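Local coordinates for erythrocyte membrane protein 1 (Plasmodium falciparum, PDB 2XU0) that probably mediates adhesion of infected red cells to host cell-surface receptors, here through its N-terminal segment and first Duffy-binding-like domain, a rosetting module, at residues E110-S115 with R134-C139; S195-G200 with F312-E317; E321-I326 with K459-S464; I326-I331 with C442-D447. The protein carries 10 engineered substitutions. All blocks are in the same frame, centred on the assembly; numbering follows the deposited sequence. Where two conformers were deposited one is given.

Contact 1 (E110-S115 with R134-C139). With MG (magnesium ion), chain C.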
# COMPACT_ATOMS: atom_id res chain seq x y z
N GLU A 110 -2.94 12.10 -3.15
CA GLU A 110 -1.61 12.35 -2.63
C GLU A 110 -1.24 11.46 -1.47
O GLU A 110 -2.07 11.22 -0.60
CB GLU A 110 -1.47 13.85 -2.20
CG GLU A 110 -2.46 14.85 -2.80
CD GLU A 110 -3.80 14.97 -2.10
OE1 GLU A 110 -3.98 15.92 -1.31
OE2 GLU A 110 -4.70 14.14 -2.39
N ALA A 111 0.03 11.06 -1.39
CA ALA A 111 0.51 10.37 -0.19
C ALA A 111 0.88 11.48 0.83
O ALA A 111 1.18 12.61 0.42
CB ALA A 111 1.76 9.56 -0.51
N TYR A 112 0.84 11.17 2.13
CA TYR A 112 1.26 12.10 3.18
C TYR A 112 2.62 11.64 3.73
O TYR A 112 2.68 10.57 4.34
CB TYR A 112 0.20 12.19 4.30
CG TYR A 112 0.60 13.15 5.40
CD1 TYR A 112 0.18 14.48 5.38
CD2 TYR A 112 1.46 12.75 6.42
CE1 TYR A 112 0.58 15.38 6.37
CE2 TYR A 112 1.89 13.65 7.39
CZ TYR A 112 1.43 14.95 7.38
OH TYR A 112 1.82 15.79 8.39
N CYS A 113 3.69 12.44 3.54
CA CYS A 113 5.08 12.17 3.95
C CYS A 113 5.62 13.21 4.96
O CYS A 113 6.80 13.16 5.29
CB CYS A 113 6.01 12.07 2.73
SG CYS A 113 5.39 11.00 1.41
N ASN A 114 4.79 14.13 5.44
CA ASN A 114 5.23 15.16 6.40
C ASN A 114 5.21 14.66 7.86
O ASN A 114 4.92 13.49 8.10
CB ASN A 114 4.45 16.48 6.22
CG ASN A 114 4.61 17.13 4.85
OD1 ASN A 114 5.65 17.03 4.18
ND2 ASN A 114 3.57 17.82 4.40
N SER A 115 5.53 15.54 8.83
CA SER A 115 5.67 15.15 10.23
C SER A 115 4.51 15.19 11.19
O SER A 115 4.50 14.37 12.11
CB SER A 115 6.89 15.82 10.84
OG SER A 115 6.84 17.22 10.68
N ARG A 134 -4.79 5.31 0.42
CA ARG A 134 -5.68 4.26 0.91
C ARG A 134 -5.72 4.32 2.45
O ARG A 134 -6.78 4.17 3.02
CB ARG A 134 -5.25 2.86 0.39
CG ARG A 134 -6.20 1.69 0.75
CD ARG A 134 -5.50 0.32 0.83
NE ARG A 134 -4.13 0.46 1.35
CZ ARG A 134 -3.81 0.56 2.63
NH1 ARG A 134 -4.73 0.43 3.57
NH2 ARG A 134 -2.55 0.78 2.98
N ARG A 135 -4.58 4.59 3.11
CA ARG A 135 -4.55 4.68 4.57
C ARG A 135 -5.17 5.97 5.06
O ARG A 135 -5.91 5.93 6.03
CB ARG A 135 -3.09 4.53 5.15
CG ARG A 135 -2.93 4.90 6.65
CD ARG A 135 -3.59 3.87 7.57
NE ARG A 135 -3.65 4.32 8.97
CZ ARG A 135 -4.62 5.05 9.51
NH1 ARG A 135 -5.64 5.47 8.77
NH2 ARG A 135 -4.60 5.36 10.80
N ARG A 136 -4.76 7.10 4.49
CA ARG A 136 -5.22 8.44 4.90
C ARG A 136 -6.75 8.52 5.10
O ARG A 136 -7.23 9.06 6.10
CB ARG A 136 -4.80 9.48 3.85
CG ARG A 136 -3.31 9.80 3.82
CD ARG A 136 -3.03 10.86 2.79
NE ARG A 136 -3.30 12.18 3.35
CZ ARG A 136 -2.97 13.33 2.77
NH1 ARG A 136 -2.37 13.32 1.58
NH2 ARG A 136 -3.23 14.48 3.36
N HIS A 137 -7.51 7.93 4.18
CA HIS A 137 -8.97 8.01 4.21
C HIS A 137 -9.68 6.74 4.63
O HIS A 137 -10.86 6.60 4.37
CB HIS A 137 -9.48 8.55 2.87
CG HIS A 137 -8.63 9.65 2.32
ND1 HIS A 137 -8.51 10.88 2.98
CD2 HIS A 137 -7.89 9.69 1.19
CE1 HIS A 137 -7.70 11.60 2.22
NE2 HIS A 137 -7.31 10.94 1.13
N ILE A 138 -8.97 5.84 5.34
CA ILE A 138 -9.51 4.57 5.85
C ILE A 138 -10.83 4.78 6.63
O ILE A 138 -10.98 5.77 7.35
CB ILE A 138 -8.42 3.79 6.66
CG1 ILE A 138 -8.38 2.31 6.26
CG2 ILE A 138 -8.55 3.97 8.21
CD1 ILE A 138 -7.17 1.51 6.78
N CYS A 139 -11.77 3.83 6.48
CA CYS A 139 -13.08 3.90 7.15
C CYS A 139 -13.03 3.44 8.60
O CYS A 139 -13.53 2.36 8.91
CB CYS A 139 -14.14 3.15 6.35
SG CYS A 139 -14.38 3.78 4.67
MG MG C . 5.53 13.22 13.77
O HOH W 1 -4.90 11.80 -0.29
O HOH W 2 6.31 11.95 15.65
O HOH W 3 5.97 15.39 14.82
O HOH W 4 3.29 13.13 14.76
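Arg136 reaches from the end of the short helix 133-136 to the irregular chain at 110-115, where its NH1 donates to Glu110 O at 3.0 Å. The bond is fairly straight at the hydrogen (152°) and leaves the guanidinium nearly in its own plane, but the donor stands well above the carbonyl plane of Glu110. CB of Tyr112 lies over one guanidinium face, 3.6 Å from Arg136 NE; the two side chains cross at about a right angle, and the ring itself is steeply inclined to the guanidinium, the planes 64° apart. A chi1 of -180° swings the phenol away from the backbone nitrogen and toward the magnesium loop, where the hydroxyl bonds to the backbone N of Lys117. In one of two modelled positions the Glu110 carboxylate may add a little attraction to the arginine. A water also gives a proton to Glu110 O, 2.9 Å away, and links it to His137 NE2, so this carbonyl is held both directly and through solvent. His137, the first residue beyond the helix, has Arg136 CB over its ring centre. Farther along, Ser115 O binds the magnesium ion at 2.3 Å together with Ile118 O, Asn121 O and three waters. Disulfides Cys113-Cys130 and Cys139-Cys97 tie both segments into this loop-rich part of the Duffy-binding-like domain. Behind the contact, Arg134, Arg135 and Ile138 turn to helix 186-204, and Arg134 and Ile138 also touch helix 154-175.

Contact 2 (S195-G200 with F312-E317)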
# COMPACT_ATOMS: atom_id res chain seq x y z
N SER A 195 -5.33 -3.00 3.64
CA SER A 195 -6.22 -2.37 4.62
C SER A 195 -6.32 -3.23 5.86
O SER A 195 -6.33 -2.70 6.95
CB SER A 195 -7.60 -2.11 4.01
OG SER A 195 -7.53 -0.94 3.23
N PHE A 196 -6.42 -4.56 5.68
CA PHE A 196 -6.47 -5.54 6.78
C PHE A 196 -5.25 -5.33 7.68
O PHE A 196 -5.38 -5.32 8.92
CB PHE A 196 -6.39 -6.95 6.19
CG PHE A 196 -6.39 -8.08 7.18
CD1 PHE A 196 -7.50 -8.32 7.99
CD2 PHE A 196 -5.35 -9.01 7.19
CE1 PHE A 196 -7.55 -9.47 8.81
CE2 PHE A 196 -5.39 -10.14 8.02
CZ PHE A 196 -6.47 -10.34 8.85
N ALA A 197 -4.09 -5.17 7.04
CA ALA A 197 -2.81 -4.93 7.76
C ALA A 197 -2.80 -3.57 8.52
O ALA A 197 -2.39 -3.53 9.68
CB ALA A 197 -1.64 -5.01 6.80
N ASP A 198 -3.33 -2.50 7.90
CA ASP A 198 -3.44 -1.20 8.57
C ASP A 198 -4.41 -1.27 9.76
O ASP A 198 -4.12 -0.70 10.81
CB ASP A 198 -3.84 -0.08 7.58
CG ASP A 198 -2.71 0.43 6.69
OD1 ASP A 198 -1.52 0.22 7.04
OD2 ASP A 198 -3.00 1.06 5.66
N ILE A 199 -5.56 -2.01 9.61
CA ILE A 199 -6.55 -2.20 10.68
C ILE A 199 -5.93 -2.91 11.84
O ILE A 199 -6.11 -2.50 13.00
CB ILE A 199 -7.87 -2.88 10.18
CG1 ILE A 199 -8.68 -1.86 9.31
CG2 ILE A 199 -8.70 -3.35 11.38
CD1 ILE A 199 -9.76 -2.49 8.28
N GLY A 200 -5.18 -3.97 11.56
CA GLY A 200 -4.44 -4.70 12.59
C GLY A 200 -3.48 -3.79 13.34
O GLY A 200 -3.39 -3.86 14.57
N PHE A 312 5.87 0.50 7.73
CA PHE A 312 6.70 1.30 6.84
C PHE A 312 7.04 0.51 5.56
O PHE A 312 7.00 1.07 4.47
CB PHE A 312 8.01 1.78 7.57
CG PHE A 312 9.03 2.25 6.56
CD1 PHE A 312 8.85 3.45 5.87
CD2 PHE A 312 10.11 1.44 6.21
CE1 PHE A 312 9.71 3.81 4.82
CE2 PHE A 312 10.99 1.83 5.18
CZ PHE A 312 10.79 3.02 4.51
N LEU A 313 7.40 -0.78 5.69
CA LEU A 313 7.73 -1.63 4.54
C LEU A 313 6.50 -1.85 3.62
O LEU A 313 6.62 -1.84 2.39
CB LEU A 313 8.32 -2.98 5.01
CG LEU A 313 9.66 -2.86 5.76
CD1 LEU A 313 10.11 -4.20 6.29
CD2 LEU A 313 10.75 -2.15 4.89
N ARG A 314 5.34 -2.05 4.23
CA ARG A 314 4.07 -2.21 3.51
C ARG A 314 3.75 -0.92 2.77
O ARG A 314 3.37 -0.98 1.63
CB ARG A 314 2.92 -2.46 4.48
CG ARG A 314 3.02 -3.78 5.23
CD ARG A 314 1.70 -4.11 5.88
NE ARG A 314 0.99 -2.97 6.50
CZ ARG A 314 0.83 -2.81 7.80
NH1 ARG A 314 1.42 -3.62 8.66
NH2 ARG A 314 0.12 -1.79 8.26
N TRP A 315 3.92 0.25 3.42
CA TRP A 315 3.61 1.53 2.78
C TRP A 315 4.53 1.87 1.63
O TRP A 315 4.06 2.43 0.64
CB TRP A 315 3.59 2.68 3.79
CG TRP A 315 2.46 2.65 4.79
CD1 TRP A 315 1.36 1.84 4.79
CD2 TRP A 315 2.24 3.63 5.82
NE1 TRP A 315 0.51 2.19 5.83
CE2 TRP A 315 1.01 3.32 6.45
CE3 TRP A 315 2.97 4.75 6.27
CZ2 TRP A 315 0.52 4.05 7.55
CZ3 TRP A 315 2.50 5.46 7.38
CH2 TRP A 315 1.29 5.11 8.01
N PHE A 316 5.83 1.54 1.75
CA PHE A 316 6.80 1.80 0.72
C PHE A 316 6.52 0.86 -0.47
O PHE A 316 6.66 1.28 -1.61
CB PHE A 316 8.23 1.60 1.32
CG PHE A 316 9.43 2.13 0.56
CD1 PHE A 316 9.26 2.89 -0.60
CD2 PHE A 316 10.73 1.84 0.98
CE1 PHE A 316 10.37 3.38 -1.31
CE2 PHE A 316 11.84 2.30 0.26
CZ PHE A 316 11.66 3.09 -0.86
N GLU A 317 6.12 -0.40 -0.21
CA GLU A 317 5.79 -1.36 -1.28
C GLU A 317 4.53 -0.85 -2.03
O GLU A 317 4.49 -0.89 -3.25
CB GLU A 317 5.59 -2.78 -0.70
CG GLU A 317 5.25 -3.84 -1.74
CD GLU A 317 3.80 -3.94 -2.18
OE1 GLU A 317 2.90 -3.46 -1.46
OE2 GLU A 317 3.57 -4.48 -3.29
O HOH W 5 -0.76 -1.66 4.59
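Arg314 and Trp315 converge on Asp198 where two helices of the Duffy-binding-like fold, a mostly helical domain, run nearly antiparallel: the short segments of helix 186-204 and helix 311-338 meet at 152° with axes 11.1 Å apart. Arg314 and Trp315 of helix 311-338 span that gap to the short side chains Ala197 and Asp198; all four are buried. At the start of 312-317, Phe312 and Leu313 pack on helices 371-407 and 415-423. The chain of Arg314 bends at chi3 (-41°), which lays one guanidinium face over the methyl of Ala197, with CB 3.3 Å from Arg314 NE. The same turn sends NH2 to Asp198 OD1 at 2.9 Å, a salt bridge in which the oxygen lies in the guanidinium plane and is approached on its anti side. The other terminal nitrogen, NH1, looks back to Val309 O and to the carboxylate of Asp201, so the guanidinium is fixed from several directions. Trp315 follows, and its indole edge points at the same carboxylate: NE1 donates to Asp198 OD1 at 3.1 Å on the syn side, the ring and carboxylate planes being 79° apart. Arg314 and Trp315 therefore reach one oxygen from opposite faces of the carboxylate plane, and Gln311 NE2 adds a further hydrogen bond to it. Asp198 OD2 is paired with Arg134, which together with these donors should favour a charged aspartate within the helix bundle. In the guanidinium plane, a water accepts from Arg314 NE at 2.9 Å.

Contact 3 (E321-I326 with K459-S464)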
# COMPACT_ATOMS: atom_id res chain seq x y z
N GLU A 321 4.30 0.45 -6.09
CA GLU A 321 3.32 -0.18 -6.97
C GLU A 321 2.35 0.85 -7.56
O GLU A 321 2.09 0.84 -8.78
CB GLU A 321 2.55 -1.30 -6.24
CG GLU A 321 3.37 -2.59 -6.14
CD GLU A 321 3.59 -3.23 -7.49
OE1 GLU A 321 2.63 -3.82 -8.04
OE2 GLU A 321 4.69 -3.03 -8.06
N GLU A 322 1.86 1.74 -6.71
CA GLU A 322 0.94 2.82 -7.09
C GLU A 322 1.63 3.86 -7.92
O GLU A 322 0.98 4.42 -8.80
CB GLU A 322 0.27 3.45 -5.85
CG GLU A 322 -0.76 2.52 -5.24
CD GLU A 322 -1.99 2.31 -6.12
OE1 GLU A 322 -2.87 3.20 -6.11
OE2 GLU A 322 -2.03 1.30 -6.86
N PHE A 323 2.94 4.12 -7.67
CA PHE A 323 3.75 5.05 -8.47
C PHE A 323 3.84 4.49 -9.90
O PHE A 323 3.57 5.22 -10.86
CB PHE A 323 5.19 5.23 -7.86
CG PHE A 323 6.21 5.80 -8.85
CD1 PHE A 323 6.12 7.12 -9.29
CD2 PHE A 323 7.18 4.98 -9.42
CE1 PHE A 323 7.00 7.61 -10.26
CE2 PHE A 323 8.08 5.48 -10.37
CZ PHE A 323 7.97 6.79 -10.80
N CYS A 324 4.25 3.21 -10.04
CA CYS A 324 4.41 2.56 -11.35
C CYS A 324 3.07 2.47 -12.10
O CYS A 324 3.03 2.68 -13.32
CB CYS A 324 5.03 1.18 -11.18
SG CYS A 324 6.75 1.20 -10.62
N ARG A 325 1.98 2.16 -11.38
CA ARG A 325 0.64 2.04 -11.96
C ARG A 325 0.20 3.40 -12.51
O ARG A 325 -0.09 3.48 -13.69
CB ARG A 325 -0.36 1.49 -10.95
CG ARG A 325 -1.80 1.42 -11.48
CD ARG A 325 -2.78 0.91 -10.44
NE ARG A 325 -3.12 1.93 -9.44
CZ ARG A 325 -4.06 2.86 -9.60
NH1 ARG A 325 -4.74 2.95 -10.73
NH2 ARG A 325 -4.31 3.73 -8.63
N ILE A 326 0.23 4.46 -11.66
CA ILE A 326 -0.11 5.84 -12.01
C ILE A 326 0.79 6.42 -13.11
O ILE A 326 0.28 7.14 -13.97
CB ILE A 326 -0.25 6.77 -10.75
CG1 ILE A 326 -1.37 6.29 -9.77
CG2 ILE A 326 -0.44 8.24 -11.11
CD1 ILE A 326 -2.72 6.02 -10.42
N LYS A 459 16.97 7.65 -14.27
CA LYS A 459 16.22 6.97 -15.35
C LYS A 459 14.75 6.76 -14.97
O LYS A 459 13.86 6.95 -15.81
CB LYS A 459 16.87 5.62 -15.72
CG LYS A 459 18.40 5.66 -15.85
CD LYS A 459 18.88 5.86 -17.29
CE LYS A 459 20.36 5.59 -17.44
NZ LYS A 459 20.69 4.14 -17.29
N THR A 460 14.47 6.39 -13.71
CA THR A 460 13.11 6.14 -13.27
C THR A 460 12.28 7.39 -13.09
O THR A 460 11.06 7.34 -13.28
CB THR A 460 13.12 5.26 -12.04
OG1 THR A 460 13.97 4.15 -12.32
CG2 THR A 460 11.71 4.76 -11.64
N PHE A 461 12.90 8.48 -12.67
CA PHE A 461 12.17 9.71 -12.43
C PHE A 461 12.62 10.79 -13.43
O PHE A 461 12.91 11.91 -13.05
CB PHE A 461 12.28 10.15 -10.95
CG PHE A 461 11.86 9.12 -9.93
CD1 PHE A 461 10.55 9.06 -9.47
CD2 PHE A 461 12.78 8.19 -9.44
CE1 PHE A 461 10.18 8.13 -8.49
CE2 PHE A 461 12.41 7.26 -8.46
CZ PHE A 461 11.11 7.23 -8.00
N SER A 462 12.70 10.43 -14.70
CA SER A 462 13.10 11.34 -15.78
C SER A 462 11.87 11.94 -16.44
O SER A 462 10.75 11.50 -16.19
CB SER A 462 13.89 10.55 -16.83
OG SER A 462 13.11 9.49 -17.36
N ILE A 463 12.09 12.88 -17.38
CA ILE A 463 11.04 13.46 -18.22
C ILE A 463 10.58 12.32 -19.15
O ILE A 463 11.36 11.39 -19.41
CB ILE A 463 11.55 14.68 -19.06
CG1 ILE A 463 12.73 14.30 -19.99
CG2 ILE A 463 11.86 15.92 -18.19
CD1 ILE A 463 12.61 14.85 -21.39
N SER A 464 9.33 12.38 -19.62
CA SER A 464 8.82 11.37 -20.57
C SER A 464 9.61 11.50 -21.88
O SER A 464 10.01 12.61 -22.25
CB SER A 464 7.35 11.62 -20.87
OG SER A 464 6.93 10.80 -21.96
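The rings of Phe323 and Phe461 meet obliquely, their planes 31° apart and their centroids separated by 4.8 Å. Phe461 CE1 sits over one face of the Phe323 ring, displaced toward its rim, and comes within 3.5 Å of Phe323 CZ. Thr460 approaches differently: its methyl CG2 lies near the plane of Phe323, at the ring edge, 3.9 Å from CE2. With CG anti to the backbone N (chi1 161°), Phe323 extends outward from helix 311-338 and enters the corner where helix 457-460 ends and the chain turns away at Phe461. This is an aromatic cluster of the C-terminal Duffy-binding-like subdomain. Trp319 and Trp383 also meet the Phe323 ring, both with planes close to parallel to it, while Phe391 meets Phe461, so helix 371-407 closes the cluster. All three touching residues are buried, and nothing polar passes between the segments here. The threonine hydroxyl is occupied instead by Asp453 O. On the Phe461 ring the touching side is the CD1-CE1 edge, whose CD1 lies 3.7 Å from Phe323 CZ.

Contact 4 (I326-I331 with C442-D447)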
# COMPACT_ATOMS: atom_id res chain seq x y z
N ILE A 326 0.23 4.46 -11.66
CA ILE A 326 -0.11 5.84 -12.01
C ILE A 326 0.79 6.42 -13.11
O ILE A 326 0.28 7.14 -13.97
CB ILE A 326 -0.25 6.77 -10.75
CG1 ILE A 326 -1.37 6.29 -9.77
CG2 ILE A 326 -0.44 8.24 -11.11
CD1 ILE A 326 -2.72 6.02 -10.42
N LYS A 327 2.10 6.13 -13.08
CA LYS A 327 3.05 6.59 -14.09
C LYS A 327 2.60 6.15 -15.50
O LYS A 327 2.68 6.95 -16.44
CB LYS A 327 4.48 6.10 -13.80
CG LYS A 327 5.53 6.62 -14.78
CD LYS A 327 6.93 6.09 -14.47
CE LYS A 327 7.92 6.60 -15.47
NZ LYS A 327 9.30 6.15 -15.20
N LYS A 328 2.12 4.90 -15.64
CA LYS A 328 1.62 4.39 -16.92
C LYS A 328 0.42 5.22 -17.40
O LYS A 328 0.40 5.62 -18.57
CB LYS A 328 1.28 2.90 -16.85
CG LYS A 328 2.49 2.01 -17.04
CD LYS A 328 2.14 0.55 -16.82
CE LYS A 328 3.35 -0.26 -16.44
NZ LYS A 328 3.00 -1.31 -15.45
N ILE A 329 -0.50 5.56 -16.48
CA ILE A 329 -1.66 6.40 -16.81
C ILE A 329 -1.22 7.80 -17.28
O ILE A 329 -1.75 8.31 -18.28
CB ILE A 329 -2.62 6.48 -15.62
CG1 ILE A 329 -3.31 5.10 -15.35
CG2 ILE A 329 -3.66 7.62 -15.81
CD1 ILE A 329 -3.99 5.00 -13.98
N LYS A 330 -0.25 8.40 -16.57
CA LYS A 330 0.23 9.74 -16.87
C LYS A 330 1.02 9.79 -18.17
O LYS A 330 0.84 10.74 -18.91
CB LYS A 330 1.00 10.34 -15.70
CG LYS A 330 0.16 10.44 -14.47
CD LYS A 330 0.70 11.42 -13.47
CE LYS A 330 -0.30 11.56 -12.34
NZ LYS A 330 -1.15 12.77 -12.48
N ILE A 331 1.84 8.77 -18.47
CA ILE A 331 2.62 8.71 -19.72
C ILE A 331 1.69 8.68 -20.94
O ILE A 331 1.97 9.36 -21.93
CB ILE A 331 3.65 7.54 -19.71
CG1 ILE A 331 4.81 7.80 -18.73
CG2 ILE A 331 4.14 7.16 -21.13
CD1 ILE A 331 5.78 8.85 -19.11
N CYS A 442 5.40 -2.54 -11.24
CA CYS A 442 6.74 -2.05 -11.61
C CYS A 442 7.53 -2.87 -12.62
O CYS A 442 8.24 -2.29 -13.44
CB CYS A 442 7.56 -1.72 -10.37
SG CYS A 442 6.83 -0.41 -9.35
N HIS A 443 7.44 -4.21 -12.54
CA HIS A 443 8.20 -5.09 -13.43
C HIS A 443 7.66 -5.16 -14.85
O HIS A 443 8.42 -5.45 -15.78
CB HIS A 443 8.34 -6.48 -12.82
CG HIS A 443 9.49 -7.27 -13.33
ND1 HIS A 443 9.31 -8.52 -13.91
CD2 HIS A 443 10.81 -6.99 -13.32
CE1 HIS A 443 10.52 -8.95 -14.23
NE2 HIS A 443 11.46 -8.07 -13.90
N ASP A 444 6.35 -4.89 -15.02
CA ASP A 444 5.61 -4.91 -16.27
C ASP A 444 5.91 -3.74 -17.26
O ASP A 444 5.09 -2.84 -17.46
CB ASP A 444 4.10 -5.11 -15.99
CG ASP A 444 3.23 -5.38 -17.21
OD1 ASP A 444 2.01 -5.08 -17.14
OD2 ASP A 444 3.75 -5.90 -18.23
N ASN A 445 7.08 -3.81 -17.91
CA ASN A 445 7.55 -2.90 -18.96
C ASN A 445 8.50 -3.71 -19.80
O ASN A 445 9.59 -4.04 -19.34
CB ASN A 445 8.25 -1.65 -18.39
CG ASN A 445 7.36 -0.44 -18.16
OD1 ASN A 445 7.55 0.30 -17.19
ND2 ASN A 445 6.42 -0.17 -19.06
N LYS A 446 8.05 -4.11 -21.01
CA LYS A 446 8.83 -4.95 -21.95
C LYS A 446 9.87 -4.13 -22.74
O LYS A 446 10.80 -4.71 -23.32
CB LYS A 446 7.89 -5.73 -22.90
CG LYS A 446 6.89 -6.65 -22.19
CD LYS A 446 6.24 -7.63 -23.15
CE LYS A 446 4.89 -8.12 -22.67
NZ LYS A 446 3.80 -7.18 -23.03
N ASP A 447 9.72 -2.79 -22.72
CA ASP A 447 10.56 -1.79 -23.38
C ASP A 447 11.79 -1.48 -22.52
O ASP A 447 11.65 -1.04 -21.38
CB ASP A 447 9.74 -0.50 -23.63
CG ASP A 447 8.23 -0.70 -23.68
OD1 ASP A 447 7.72 -1.14 -24.73
OD2 ASP A 447 7.57 -0.43 -22.65
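Lys328 extends from helix 311-338 to the chain at 442-447 and touches Asp444 and Asn445 with the end of its side chain. Before it in the segment, Lys327 sends its ammonium group to Thr460 O. Lys328 CG lies anti to its carbonyl carbon (chi1 -83°), and from there the chain is stretched as far as CE before it bends at chi4 (143°). NZ thereby comes 3.3 Å from Asp444 O, a weak hydrogen bond, while its stronger partner is His441 O, just before the segment. Two backbone carbonyls thus receive the one ammonium group. CE is equally near the first of them, 3.3 Å from Asp444 O, so the last two atoms of the lysine straddle that oxygen. NZ also lies 4.0 Å from Asp444 CB. Asp444 is the centre of an inverse gamma turn, in which Asn445 N bonds to His443 O at 3.0 Å. The aspartate side chain crosses Lys328 at about a right angle; its OD1 remains 4.2 Å from NZ, too far for a salt bridge but close enough for the charges to attract. Asn445 and Lys328 run alongside each other, pointing opposite ways, with the asparagine packed against the aliphatic end of the lysine. The contact lies at the surface of the C-terminal Duffy-binding-like subdomain, and the disulfide Cys442-Cys324 ties the start of 442-447 to helix 311-338 one turn before Lys328. Beyond Lys328, Lys330 lies against Trp383 as a cation-pi partner.

In the fold
Helix 311-338 is the common element of contacts 2, 3 and 4, which follow one another along it, whereas contact 1 touches contact 2 alone, chiefly through the salt bridge of Arg134 with Asp198. Contacts 2 and 3 are fully buried but differ in chemistry: charge and indole hydrogen bonding in the first, aromatic rings without polar bonds in the second. Contact 4 lies at the surface, where the one bond across it is a weak lysine-to-carbonyl hydrogen bond; contact 1 is partly buried, with an arginine meeting a backbone carbonyl. Contacts 3 and 4, centres 7 Å apart, share Ile326 and are joined by Cys324-Cys442, while contact 2 is about 21 Å from contact 3, centre to centre.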